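PDB 5ZKA: N-acetylneuraminate lyase from Fusobacterium nucleatum subsp. nucleatum ATCC 25586, which is a lyase of the dihydrodipicolinate synthetase family, built on a TIM barrel with further helices after the last barrel helix. Local coordinates for residues A24-Y29 with T267-L272; G33-K38 with T70-R75; I79-A84 with L112-L117. All blocks are in the same frame, centred on the assembly; numbering follows the deposited sequence.

How the interactions relate
Interactions 2 and 3 lie in the TIM barrel; interaction 1 joins it to a helix that follows it. Interaction 1 spans most of the chain, and interactions 2 and 3 are nested in series inside the loop it closes. Interactions 1 and 2 have centres 14 Å apart and meet directly: both use the connection between strand 20-24 and helix 37-49, where Pro28 O probably accepts a hydrogen bond from Asn36 N at 2.8 Å. Interactions 2 and 3, 15 Å apart between centres, share helix 70-84, with Glu37 packing on Ile79. Together they join helices 37-49, 70-84 and 99-112 in sequence around the barrel, and tie the loop after strand 20-24 to helix 264-274.

Interaction 1 (A24-Y29 with T267-L272); sequences ALMVPY and TIKEIL
Lys269 and Met26 carry this buried contact between a TIM-barrel loop and a helix added after the barrel. Segment 24-29 leaves the C-terminal end of strand 20-24 on its way to helix 37-49, and 267-272 lies on helix 264-274, which comes after barrel helix 223-237 and the long helix 242-262.

The polar part is a single bond across the segments, from Lys269 NZ to Val27 O at 2.9 Å. The ammonium nitrogen approaches the carbonyl fairly straight, with a C=O...N angle of 153°, though tilted somewhat out of the peptide plane. An extended chain beyond CG carries NZ from the helix to the loop. There it also bonds Tyr281 O and forms a salt bridge with Glu64, so a carboxylate and two carbonyls surround the nitrogen, a setting that would be expected to stabilise its positive charge in the interior.

The apolar part is Met26, whose side chain bends at chi2 and chi3 (62°), so that SD and CE reach different residues of the helix. Its sulfur rests on the CG2 branch of Ile268, SD to CG2 3.5 Å, the two side chains meeting at about a right angle. Its methyl turns to the lysine instead and packs on the aliphatic stem, Met26 CE to Lys269 CE 3.7 Å. Asn224 of helix 223-237 touches both Met26 and Ile268.

Tyr29 adds a peripheral contact. Its hydroxyl is bonded to Gly63 O, while the CG1 methyl of Val27, from its own segment, lies above one ring face, offset toward its rim. The lysine nitrogen comes to the ring's edge, close to the ring plane, with Lys269 NZ 4.0 Å from Tyr29 CD2.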
ATOM      1  N   ALA A  24      14.283 -14.411  -5.341  1.00 23.15           N
ATOM      2  CA  ALA A  24      15.566 -13.748  -5.135  1.00 21.40           C
ATOM      3  C   ALA A  24      16.476 -14.785  -4.512  1.00 27.43           C
ATOM      4  O   ALA A  24      16.343 -15.125  -3.331  1.00 26.53           O
ATOM      5  CB  ALA A  24      15.418 -12.512  -4.252  1.00 26.35           C
ATOM      6  N   LEU A  25      17.362 -15.326  -5.339  1.00 29.28           N
ATOM      7  CA  LEU A  25      18.098 -16.529  -4.999  1.00 31.34           C
ATOM      8  C   LEU A  25      18.989 -16.315  -3.782  1.00 34.05           C
ATOM      9  O   LEU A  25      19.827 -15.411  -3.757  1.00 32.27           O
ATOM     10  CB  LEU A  25      18.927 -16.958  -6.207  1.00 27.47           C
ATOM     11  CG  LEU A  25      19.687 -18.272  -6.065  1.00 28.98           C
ATOM     12  CD1 LEU A  25      18.687 -19.420  -5.971  1.00 32.16           C
ATOM     13  CD2 LEU A  25      20.628 -18.460  -7.249  1.00 33.32           C
ATOM     14  N   MET A  26      18.815 -17.160  -2.774  1.00 30.36           N
ATOM     15  CA  MET A  26      19.719 -17.146  -1.635  1.00 28.41           C
ATOM     16  C   MET A  26      20.977 -17.942  -1.944  1.00 35.82           C
ATOM     17  O   MET A  26      20.969 -18.876  -2.755  1.00 34.58           O
ATOM     18  CB  MET A  26      19.037 -17.727  -0.404  1.00 30.29           C
ATOM     19  CG  MET A  26      17.757 -16.997  -0.066  1.00 38.37           C
ATOM     20  SD  MET A  26      17.538 -16.795   1.699  1.00 47.14           S
ATOM     21  CE  MET A  26      18.947 -15.793   2.156  1.00 50.73           C
ATOM     22  N   VAL A  27      22.065 -17.575  -1.276  1.00 28.48           N
ATOM     23  CA  VAL A  27      23.380 -18.146  -1.532  1.00 29.83           C
ATOM     24  C   VAL A  27      23.903 -18.728  -0.230  1.00 27.53           C
ATOM     25  O   VAL A  27      23.888 -18.039   0.794  1.00 29.69           O
ATOM     26  CB  VAL A  27      24.373 -17.111  -2.091  1.00 29.30           C
ATOM     27  CG1 VAL A  27      25.759 -17.756  -2.269  1.00 28.70           C
ATOM     28  CG2 VAL A  27      23.854 -16.568  -3.408  1.00 35.07           C
ATOM     29  N   PRO A  28      24.347 -19.992  -0.211  1.00 31.45           N
ATOM     30  CA  PRO A  28      24.922 -20.549   1.013  1.00 33.82           C
ATOM     31  C   PRO A  28      26.412 -20.278   1.094  1.00 32.95           C
ATOM     32  O   PRO A  28      27.167 -20.535   0.146  1.00 32.17           O
ATOM     33  CB  PRO A  28      24.614 -22.048   0.896  1.00 34.88           C
ATOM     34  CG  PRO A  28      24.599 -22.308  -0.572  1.00 36.63           C
ATOM     35  CD  PRO A  28      24.140 -21.019  -1.246  1.00 33.61           C
ATOM     36  N   TYR A  29      26.838 -19.750   2.234  1.00 30.87           N
ATOM     37  CA  TYR A  29      28.227 -19.395   2.471  1.00 29.74           C
ATOM     38  C   TYR A  29      28.804 -20.299   3.546  1.00 30.93           C
ATOM     39  O   TYR A  29      28.090 -20.750   4.444  1.00 35.46           O
ATOM     40  CB  TYR A  29      28.356 -17.920   2.887  1.00 30.93           C
ATOM     41  CG  TYR A  29      27.858 -16.971   1.824  1.00 28.90           C
ATOM     42  CD1 TYR A  29      28.666 -16.624   0.739  1.00 28.32           C
ATOM     43  CD2 TYR A  29      26.573 -16.436   1.888  1.00 31.37           C
ATOM     44  CE1 TYR A  29      28.204 -15.762  -0.259  1.00 28.02           C
ATOM     45  CE2 TYR A  29      26.101 -15.567   0.901  1.00 30.11           C
ATOM     46  CZ  TYR A  29      26.921 -15.234  -0.168  1.00 31.42           C
ATOM     47  OH  TYR A  29      26.447 -14.385  -1.142  1.00 34.11           O
ATOM     48  N   THR A 267      16.105 -17.473   8.898  1.00 26.39           N
ATOM     49  CA  THR A 267      14.957 -18.378   8.989  1.00 24.72           C
ATOM     50  C   THR A 267      14.668 -19.045   7.652  1.00 23.70           C
ATOM     51  O   THR A 267      14.367 -20.243   7.607  1.00 27.59           O
ATOM     52  CB  THR A 267      13.730 -17.615   9.499  1.00 25.37           C
ATOM     53  OG1 THR A 267      13.994 -17.174  10.836  1.00 27.67           O
ATOM     54  CG2 THR A 267      12.477 -18.509   9.522  1.00 24.83           C
ATOM     55  N   ILE A 268      14.782 -18.298   6.548  1.00 24.03           N
ATOM     56  CA  ILE A 268      14.638 -18.921   5.232  1.00 28.13           C
ATOM     57  C   ILE A 268      15.693 -20.007   5.048  1.00 26.73           C
ATOM     58  O   ILE A 268      15.390 -21.126   4.606  1.00 27.27           O
ATOM     59  CB  ILE A 268      14.704 -17.860   4.114  1.00 30.97           C
ATOM     60  CG1 ILE A 268      13.514 -16.891   4.242  1.00 30.83           C
ATOM     61  CG2 ILE A 268      14.738 -18.540   2.729  1.00 30.02           C
ATOM     62  CD1 ILE A 268      13.574 -15.689   3.323  1.00 27.35           C
ATOM     63  N   LYS A 269      16.945 -19.707   5.415  1.00 27.79           N
ATOM     64  CA  LYS A 269      17.995 -20.717   5.285  1.00 26.23           C
ATOM     65  C   LYS A 269      17.739 -21.904   6.206  1.00 32.12           C
ATOM     66  O   LYS A 269      17.990 -23.058   5.825  1.00 32.10           O
ATOM     67  CB  LYS A 269      19.364 -20.097   5.562  1.00 26.56           C
ATOM     68  CG  LYS A 269      19.798 -19.146   4.467  1.00 32.79           C
ATOM     69  CD  LYS A 269      21.290 -18.876   4.508  1.00 32.69           C
ATOM     70  CE  LYS A 269      21.706 -17.954   3.365  1.00 40.11           C
ATOM     71  NZ  LYS A 269      23.110 -17.476   3.501  1.00 39.22           N
ATOM     72  N   GLU A 270      17.224 -21.652   7.417  1.00 29.30           N
ATOM     73  CA  GLU A 270      16.941 -22.761   8.326  1.00 34.12           C
ATOM     74  C   GLU A 270      15.809 -23.638   7.799  1.00 29.91           C
ATOM     75  O   GLU A 270      15.869 -24.867   7.912  1.00 31.11           O
ATOM     76  CB  GLU A 270      16.609 -22.236   9.724  1.00 36.28           C
ATOM     77  CG  GLU A 270      16.390 -23.332  10.779  1.00 36.45           C
ATOM     78  CD  GLU A 270      17.651 -24.140  11.099  1.00 46.76           C
ATOM     79  OE1 GLU A 270      18.766 -23.738  10.692  1.00 46.85           O
ATOM     80  OE2 GLU A 270      17.519 -25.180  11.775  1.00 53.24           O
ATOM     81  N   ILE A 271      14.768 -23.032   7.225  1.00 27.54           N
ATOM     82  CA  ILE A 271      13.668 -23.820   6.676  1.00 30.20           C
ATOM     83  C   ILE A 271      14.131 -24.619   5.463  1.00 29.09           C
ATOM     84  O   ILE A 271      13.707 -25.762   5.253  1.00 30.36           O
ATOM     85  CB  ILE A 271      12.481 -22.896   6.341  1.00 31.78           C
ATOM     86  CG1 ILE A 271      11.889 -22.343   7.639  1.00 35.48           C
ATOM     87  CG2 ILE A 271      11.415 -23.654   5.547  1.00 29.53           C
ATOM     88  CD1 ILE A 271      10.736 -21.368   7.456  1.00 35.05           C
ATOM     89  N   LEU A 272      15.002 -24.030   4.635  1.00 29.33           N
ATOM     90  CA  LEU A 272      15.572 -24.791   3.532  1.00 28.16           C
ATOM     91  C   LEU A 272      16.296 -26.021   4.056  1.00 33.33           C
ATOM     92  O   LEU A 272      16.176 -27.107   3.484  1.00 32.53           O
ATOM     93  CB  LEU A 272      16.505 -23.902   2.706  1.00 28.04           C
ATOM     94  CG  LEU A 272      15.815 -22.945   1.718  1.00 28.35           C
ATOM     95  CD1 LEU A 272      16.769 -21.867   1.184  1.00 23.96           C
ATOM     96  CD2 LEU A 272      15.205 -23.724   0.557  1.00 25.89           C
TER

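Interaction 2 (G33-K38 with T70-R75); sequences GSINEK and TEEKKR
Ile35 and Glu72 mark the nearest approach of the two backbones, their CA atoms 7.3 Å apart. Segment 33-38 is a loop that turns into helix 37-49, with Asn36 as N-cap, its OD1 taking the backbone N of Gly39. Segment 70-75 is the first turn and a half of helix 70-84, so the beginnings of two successive helices of the TIM barrel meet here, near the surface.

Ile35 is the apolar wedge. Its CD1 methyl reaches the helix between Glu72 and Arg75, lying 3.4 Å from Glu72 O and 3.8 Å from Arg75 CB, and the same methyl also touches CB and CG of Glu72. The Glu72 carboxylate extends past it toward the Gly33 end of the loop, OE2 lying nearest. Glu72 OE1 takes both the salt bridge from Arg283, which also bonds Gly33 O, and the backbone N of Ser69.

At the other end Glu37 and Arg75 form a salt bridge, Arg75 NH2 to Glu37 OE1 at 2.7 Å. Arg75 gets there by a bend at chi2 (75°), whereas Glu37 reaches out fully extended. The carboxylate and guanidinium planes stand 68° apart; NH2 meets OE1 from above the carboxylate plane with an N-H...O angle of 145°, not in a flat two-bond pairing. A water at the guanidinium edge, in its plane, accepts from Arg75 NE at 2.8 Å and donates to Glu37 OE1. Arg75 NH1 pairs with Glu78. Glu37 OE1 thus takes two bonds, and the nearby guanidinium would be expected to help keep the carboxylate ionised.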
ATOM      1  N   GLY A  33      32.962 -17.271   4.898  1.00 39.02           N
ATOM      2  CA  GLY A  33      32.333 -16.429   3.901  1.00 38.17           C
ATOM      3  C   GLY A  33      32.448 -16.906   2.467  1.00 37.94           C
ATOM      4  O   GLY A  33      31.811 -16.316   1.588  1.00 37.06           O
ATOM      5  N   SER A  34      33.230 -17.946   2.191  1.00 36.52           N
ATOM      6  CA  SER A  34      33.340 -18.420   0.821  1.00 36.94           C
ATOM      7  C   SER A  34      32.045 -19.116   0.398  1.00 38.34           C
ATOM      8  O   SER A  34      31.250 -19.566   1.225  1.00 37.94           O
ATOM      9  CB  SER A  34      34.537 -19.366   0.668  1.00 40.89           C
ATOM     10  OG  SER A  34      34.357 -20.518   1.466  1.00 38.91           O
ATOM     11  N   ILE A  35      31.840 -19.192  -0.917  1.00 36.50           N
ATOM     12  CA  ILE A  35      30.614 -19.766  -1.465  1.00 34.26           C
ATOM     13  C   ILE A  35      30.610 -21.280  -1.290  1.00 33.33           C
ATOM     14  O   ILE A  35      31.614 -21.956  -1.543  1.00 36.88           O
ATOM     15  CB  ILE A  35      30.493 -19.390  -2.950  1.00 36.32           C
ATOM     16  CG1 ILE A  35      30.465 -17.871  -3.113  1.00 40.36           C
ATOM     17  CG2 ILE A  35      29.274 -20.047  -3.572  1.00 36.92           C
ATOM     18  CD1 ILE A  35      31.040 -17.407  -4.422  1.00 38.77           C
ATOM     19  N   ASN A  36      29.466 -21.830  -0.882  1.00 37.45           N
ATOM     20  CA  ASN A  36      29.254 -23.283  -0.865  1.00 33.81           C
ATOM     21  C   ASN A  36      28.587 -23.661  -2.184  1.00 34.82           C
ATOM     22  O   ASN A  36      27.362 -23.576  -2.320  1.00 33.41           O
ATOM     23  CB  ASN A  36      28.416 -23.686   0.348  1.00 34.51           C
ATOM     24  CG  ASN A  36      28.003 -25.166   0.348  1.00 37.41           C
ATOM     25  OD1 ASN A  36      28.366 -25.941  -0.533  1.00 38.39           O
ATOM     26  ND2 ASN A  36      27.244 -25.554   1.366  1.00 42.21           N
ATOM     27  N   GLU A  37      29.398 -24.097  -3.156  1.00 35.87           N
ATOM     28  CA  GLU A  37      28.879 -24.353  -4.499  1.00 36.62           C
ATOM     29  C   GLU A  37      27.882 -25.510  -4.518  1.00 39.10           C
ATOM     30  O   GLU A  37      26.844 -25.428  -5.188  1.00 35.81           O
ATOM     31  CB  GLU A  37      30.030 -24.626  -5.464  1.00 39.58           C
ATOM     32  CG  GLU A  37      29.559 -25.083  -6.831  1.00 50.32           C
ATOM     33  CD  GLU A  37      30.679 -25.152  -7.851  1.00 60.61           C
ATOM     34  OE1 GLU A  37      31.668 -24.394  -7.710  1.00 67.80           O
ATOM     35  OE2 GLU A  37      30.559 -25.961  -8.796  1.00 60.07           O
ATOM     36  N   LYS A  38      28.177 -26.598  -3.802  1.00 40.36           N
ATOM     37  CA  LYS A  38      27.240 -27.719  -3.746  1.00 38.38           C
ATOM     38  C   LYS A  38      25.875 -27.265  -3.244  1.00 42.68           C
ATOM     39  O   LYS A  38      24.838 -27.608  -3.825  1.00 38.09           O
ATOM     40  CB  LYS A  38      27.807 -28.827  -2.857  1.00 43.23           C
ATOM     41  CG  LYS A  38      26.913 -30.057  -2.737  1.00 49.31           C
ATOM     42  N   THR A  70      33.673  -8.795  -5.644  1.00 30.46           N
ATOM     43  CA  THR A  70      33.373  -8.850  -7.071  1.00 31.12           C
ATOM     44  C   THR A  70      33.604 -10.251  -7.630  1.00 32.35           C
ATOM     45  O   THR A  70      32.776 -10.768  -8.386  1.00 31.69           O
ATOM     46  CB  THR A  70      34.226  -7.826  -7.822  1.00 35.66           C
ATOM     47  OG1 THR A  70      34.004  -6.519  -7.267  1.00 31.28           O
ATOM     48  CG2 THR A  70      33.856  -7.810  -9.292  1.00 35.34           C
ATOM     49  N   GLU A  71      34.719 -10.883  -7.262  1.00 32.75           N
ATOM     50  CA  GLU A  71      34.986 -12.232  -7.765  1.00 31.26           C
ATOM     51  C   GLU A  71      33.965 -13.222  -7.234  1.00 37.96           C
ATOM     52  O   GLU A  71      33.547 -14.138  -7.951  1.00 35.73           O
ATOM     53  CB  GLU A  71      36.402 -12.674  -7.394  1.00 48.05           C
ATOM     54  CG  GLU A  71      37.498 -11.979  -8.201  1.00 60.71           C
ATOM     55  CD  GLU A  71      37.244 -12.006  -9.707  1.00 65.96           C
ATOM     56  OE1 GLU A  71      37.551 -13.036 -10.345  1.00 66.64           O
ATOM     57  OE2 GLU A  71      36.749 -10.991 -10.253  1.00 64.70           O
ATOM     58  N   GLU A  72      33.543 -13.048  -5.985  1.00 37.27           N
ATOM     59  CA  GLU A  72      32.528 -13.927  -5.429  1.00 33.48           C
ATOM     60  C   GLU A  72      31.192 -13.731  -6.136  1.00 34.31           C
ATOM     61  O   GLU A  72      30.480 -14.709  -6.404  1.00 33.12           O
ATOM     62  CB  GLU A  72      32.426 -13.694  -3.921  1.00 29.55           C
ATOM     63  CG  GLU A  72      33.574 -14.371  -3.172  1.00 34.33           C
ATOM     64  CD  GLU A  72      33.722 -13.946  -1.719  1.00 40.91           C
ATOM     65  OE1 GLU A  72      33.272 -12.839  -1.355  1.00 37.78           O
ATOM     66  OE2 GLU A  72      34.296 -14.739  -0.935  1.00 46.81           O
ATOM     67  N   LYS A  73      30.847 -12.479  -6.479  1.00 29.96           N
ATOM     68  CA  LYS A  73      29.642 -12.249  -7.272  1.00 28.17           C
ATOM     69  C   LYS A  73      29.714 -12.988  -8.602  1.00 34.40           C
ATOM     70  O   LYS A  73      28.737 -13.618  -9.030  1.00 30.14           O
ATOM     71  CB  LYS A  73      29.434 -10.756  -7.520  1.00 28.21           C
ATOM     72  CG  LYS A  73      29.076  -9.951  -6.280  1.00 29.02           C
ATOM     73  CD  LYS A  73      29.282  -8.449  -6.561  1.00 27.60           C
ATOM     74  CE  LYS A  73      29.101  -7.593  -5.314  1.00 34.31           C
ATOM     75  NZ  LYS A  73      29.127  -6.121  -5.659  1.00 29.46           N
ATOM     76  N   LYS A  74      30.869 -12.918  -9.274  1.00 36.37           N
ATOM     77  CA  LYS A  74      31.017 -13.587 -10.564  1.00 36.14           C
ATOM     78  C   LYS A  74      30.810 -15.094 -10.438  1.00 33.90           C
ATOM     79  O   LYS A  74      30.171 -15.719 -11.296  1.00 35.28           O
ATOM     80  CB  LYS A  74      32.395 -13.274 -11.154  1.00 30.67           C
ATOM     81  CG  LYS A  74      32.598 -11.813 -11.557  1.00 43.71           C
ATOM     82  CD  LYS A  74      34.032 -11.582 -12.067  1.00 44.70           C
ATOM     83  CE  LYS A  74      34.217 -10.190 -12.646  1.00 45.80           C
ATOM     84  NZ  LYS A  74      35.627  -9.981 -13.106  1.00 45.07           N
ATOM     85  N   ARG A  75      31.349 -15.702  -9.380  1.00 32.67           N
ATOM     86  CA  ARG A  75      31.224 -17.147  -9.227  1.00 33.11           C
ATOM     87  C   ARG A  75      29.772 -17.556  -8.993  1.00 33.74           C
ATOM     88  O   ARG A  75      29.321 -18.592  -9.497  1.00 37.27           O
ATOM     89  CB  ARG A  75      32.113 -17.635  -8.084  1.00 34.99           C
ATOM     90  CG  ARG A  75      32.130 -19.156  -7.936  1.00 41.63           C
ATOM     91  CD  ARG A  75      32.981 -19.824  -9.025  1.00 51.05           C
ATOM     92  NE  ARG A  75      32.785 -21.277  -9.080  1.00 57.89           N
ATOM     93  CZ  ARG A  75      32.381 -21.943 -10.161  1.00 64.50           C
ATOM     94  NH1 ARG A  75      32.139 -21.292 -11.293  1.00 69.53           N
ATOM     95  NH2 ARG A  75      32.220 -23.263 -10.118  1.00 61.91           N
TER
HETATM   96  O   HOH W   1      33.072 -22.139  -6.428  1.00 50.05           O

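Interaction 3 (I79-A84 with L112-L117); sequences IAIDEA and LGYKCL
Ile81 lies against one face of the Tyr114 ring, its CD1 methyl 4.2 Å from the ring centroid and 26° off the normal, a CH-pi contact. The two side chains run past each other in opposite directions, so the root of the isoleucine meets the far part of the ring, Ile81 CB to Tyr114 CE1 3.7 Å. The phenol oxygen goes further and comes up against the methyl of Ala80, Tyr114 OH to Ala80 CB 3.4 Å. The tip of Ile81 also rests on the backbone where the other helix ends, CD1 lying 3.6 Å from Leu112 O and 3.6 Å from Gly113 C, while its CG2 branch faces Leu112 CB.

Torsions and bonds hold these groups in place. With CG1 anti to the backbone N (chi1 -166°), Ile81 stretches out toward the Leu112-Gly113 peptide. Gly113 closes helix 99-112 in a Schellman motif with a phi of 119°, and this turn sends the chain on into Tyr114. The tyrosine is fixed at both ends: its hydroxyl bonds Phe77 O, one turn before Ile81 on helix 70-84, and its backbone O takes ND2 of Asn145.

Beneath the pair is the barrel wall, since both Ile81 and Tyr114 touch Leu90 of strand 89-93. Beyond Tyr114 the chain enters strand 117-120, with Cys116 bonded to Ala92 on one side and Leu117 to Tyr146 and Ile148 on the other. The contact thus joins the C-terminal ends of helices 70-84 and 99-112 over the strand that connects them in sequence.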
ATOM      1  N   ILE A  79      27.722 -20.249 -11.495  1.00 38.23           N
ATOM      2  CA  ILE A  79      27.044 -21.454 -11.033  1.00 36.85           C
ATOM      3  C   ILE A  79      25.558 -21.386 -11.363  1.00 35.61           C
ATOM      4  O   ILE A  79      24.973 -22.350 -11.871  1.00 34.79           O
ATOM      5  CB  ILE A  79      27.288 -21.650  -9.526  1.00 38.87           C
ATOM      6  CG1 ILE A  79      28.779 -21.912  -9.278  1.00 37.22           C
ATOM      7  CG2 ILE A  79      26.431 -22.795  -8.961  1.00 35.88           C
ATOM      8  CD1 ILE A  79      29.219 -21.596  -7.861  1.00 41.83           C
ATOM      9  N   ALA A  80      24.932 -20.231 -11.110  1.00 33.55           N
ATOM     10  CA  ALA A  80      23.485 -20.131 -11.273  1.00 30.50           C
ATOM     11  C   ALA A  80      23.060 -20.467 -12.699  1.00 35.83           C
ATOM     12  O   ALA A  80      22.147 -21.275 -12.908  1.00 34.58           O
ATOM     13  CB  ALA A  80      22.998 -18.734 -10.874  1.00 29.00           C
ATOM     14  N   ILE A  81      23.720 -19.872 -13.701  1.00 34.46           N
ATOM     15  CA  ILE A  81      23.297 -20.144 -15.073  1.00 34.28           C
ATOM     16  C   ILE A  81      23.749 -21.534 -15.528  1.00 38.24           C
ATOM     17  O   ILE A  81      23.103 -22.154 -16.384  1.00 36.64           O
ATOM     18  CB  ILE A  81      23.785 -19.030 -16.018  1.00 36.75           C
ATOM     19  CG1 ILE A  81      23.061 -19.123 -17.365  1.00 38.73           C
ATOM     20  CG2 ILE A  81      25.297 -19.066 -16.200  1.00 36.75           C
ATOM     21  CD1 ILE A  81      23.201 -17.881 -18.209  1.00 39.32           C
ATOM     22  N   ASP A  82      24.847 -22.050 -14.979  1.00 33.01           N
ATOM     23  CA  ASP A  82      25.238 -23.414 -15.316  1.00 35.69           C
ATOM     24  C   ASP A  82      24.225 -24.414 -14.781  1.00 40.30           C
ATOM     25  O   ASP A  82      23.889 -25.390 -15.460  1.00 39.02           O
ATOM     26  CB  ASP A  82      26.626 -23.718 -14.764  1.00 41.86           C
ATOM     27  CG  ASP A  82      27.072 -25.132 -15.066  1.00 50.47           C
ATOM     28  OD1 ASP A  82      27.370 -25.417 -16.247  1.00 53.85           O
ATOM     29  OD2 ASP A  82      27.120 -25.956 -14.124  1.00 47.21           O
ATOM     30  N   GLU A  83      23.714 -24.179 -13.569  1.00 34.76           N
ATOM     31  CA  GLU A  83      22.757 -25.107 -12.979  1.00 41.25           C
ATOM     32  C   GLU A  83      21.355 -24.919 -13.551  1.00 42.88           C
ATOM     33  O   GLU A  83      20.654 -25.904 -13.817  1.00 40.64           O
ATOM     34  CB  GLU A  83      22.733 -24.933 -11.462  1.00 37.00           C
ATOM     35  CG  GLU A  83      21.882 -25.966 -10.751  1.00 32.35           C
ATOM     36  CD  GLU A  83      22.410 -27.378 -10.916  1.00 42.37           C
ATOM     37  OE1 GLU A  83      23.646 -27.561 -10.957  1.00 42.03           O
ATOM     38  OE2 GLU A  83      21.585 -28.311 -10.989  1.00 40.64           O
ATOM     39  N   ALA A  84      20.929 -23.667 -13.736  1.00 34.90           N
ATOM     40  CA  ALA A  84      19.565 -23.401 -14.180  1.00 35.24           C
ATOM     41  C   ALA A  84      19.386 -23.626 -15.675  1.00 44.32           C
ATOM     42  O   ALA A  84      18.286 -23.997 -16.107  1.00 42.64           O
ATOM     43  CB  ALA A  84      19.160 -21.969 -13.819  1.00 33.27           C
ATOM     44  N   LEU A 112      28.138 -14.659 -20.158  1.00 38.42           N
ATOM     45  CA  LEU A 112      27.694 -15.961 -19.660  1.00 40.51           C
ATOM     46  C   LEU A 112      26.366 -16.387 -20.271  1.00 40.01           C
ATOM     47  O   LEU A 112      26.075 -17.582 -20.313  1.00 39.97           O
ATOM     48  CB  LEU A 112      27.561 -15.939 -18.130  1.00 37.33           C
ATOM     49  CG  LEU A 112      28.817 -15.942 -17.248  1.00 37.09           C
ATOM     50  CD1 LEU A 112      28.425 -15.878 -15.784  1.00 37.94           C
ATOM     51  CD2 LEU A 112      29.726 -17.142 -17.499  1.00 34.08           C
ATOM     52  N   GLY A 113      25.552 -15.443 -20.729  1.00 38.19           N
ATOM     53  CA  GLY A 113      24.299 -15.796 -21.366  1.00 41.20           C
ATOM     54  C   GLY A 113      23.060 -15.264 -20.674  1.00 36.56           C
ATOM     55  O   GLY A 113      21.937 -15.588 -21.073  1.00 37.64           O
ATOM     56  N   TYR A 114      23.235 -14.458 -19.632  1.00 32.42           N
ATOM     57  CA  TYR A 114      22.093 -13.788 -19.027  1.00 36.92           C
ATOM     58  C   TYR A 114      21.509 -12.790 -20.017  1.00 36.28           C
ATOM     59  O   TYR A 114      22.239 -12.056 -20.688  1.00 35.80           O
ATOM     60  CB  TYR A 114      22.492 -13.069 -17.741  1.00 31.26           C
ATOM     61  CG  TYR A 114      22.756 -13.957 -16.540  1.00 30.80           C
ATOM     62  CD1 TYR A 114      23.981 -14.604 -16.387  1.00 33.65           C
ATOM     63  CD2 TYR A 114      21.792 -14.120 -15.542  1.00 30.93           C
ATOM     64  CE1 TYR A 114      24.237 -15.405 -15.290  1.00 33.53           C
ATOM     65  CE2 TYR A 114      22.043 -14.911 -14.433  1.00 30.40           C
ATOM     66  CZ  TYR A 114      23.268 -15.552 -14.312  1.00 28.27           C
ATOM     67  OH  TYR A 114      23.527 -16.337 -13.209  1.00 30.20           O
ATOM     68  N   LYS A 115      20.181 -12.772 -20.115  1.00 35.35           N
ATOM     69  CA  LYS A 115      19.485 -11.990 -21.127  1.00 35.60           C
ATOM     70  C   LYS A 115      18.763 -10.801 -20.525  1.00 35.21           C
ATOM     71  O   LYS A 115      18.002 -10.125 -21.222  1.00 34.90           O
ATOM     72  CB  LYS A 115      18.502 -12.875 -21.903  1.00 39.59           C
ATOM     73  CG  LYS A 115      19.181 -13.790 -22.921  1.00 46.27           C
ATOM     74  CD  LYS A 115      20.074 -12.978 -23.848  1.00 56.69           C
ATOM     75  CE  LYS A 115      20.801 -13.855 -24.858  1.00 65.84           C
ATOM     76  NZ  LYS A 115      19.871 -14.492 -25.836  1.00 69.45           N
ATOM     77  N   CYS A 116      18.982 -10.534 -19.242  1.00 30.72           N
ATOM     78  CA  CYS A 116      18.381  -9.373 -18.614  1.00 31.05           C
ATOM     79  C   CYS A 116      19.188  -9.041 -17.371  1.00 32.81           C
ATOM     80  O   CYS A 116      19.564  -9.943 -16.610  1.00 30.38           O
ATOM     81  CB  CYS A 116      16.913  -9.625 -18.255  1.00 30.98           C
ATOM     82  SG  CYS A 116      16.083  -8.126 -17.682  1.00 33.20           S
ATOM     83  N   LEU A 117      19.455  -7.750 -17.186  1.00 27.63           N
ATOM     84  CA  LEU A 117      20.163  -7.218 -16.033  1.00 26.64           C
ATOM     85  C   LEU A 117      19.191  -6.489 -15.125  1.00 25.80           C
ATOM     86  O   LEU A 117      18.085  -6.124 -15.525  1.00 27.25           O
ATOM     87  CB  LEU A 117      21.261  -6.229 -16.452  1.00 26.71           C
ATOM     88  CG  LEU A 117      22.308  -6.662 -17.476  1.00 29.82           C
ATOM     89  CD1 LEU A 117      23.307  -5.516 -17.712  1.00 26.31           C
ATOM     90  CD2 LEU A 117      23.016  -7.896 -16.988  1.00 31.21           C
TER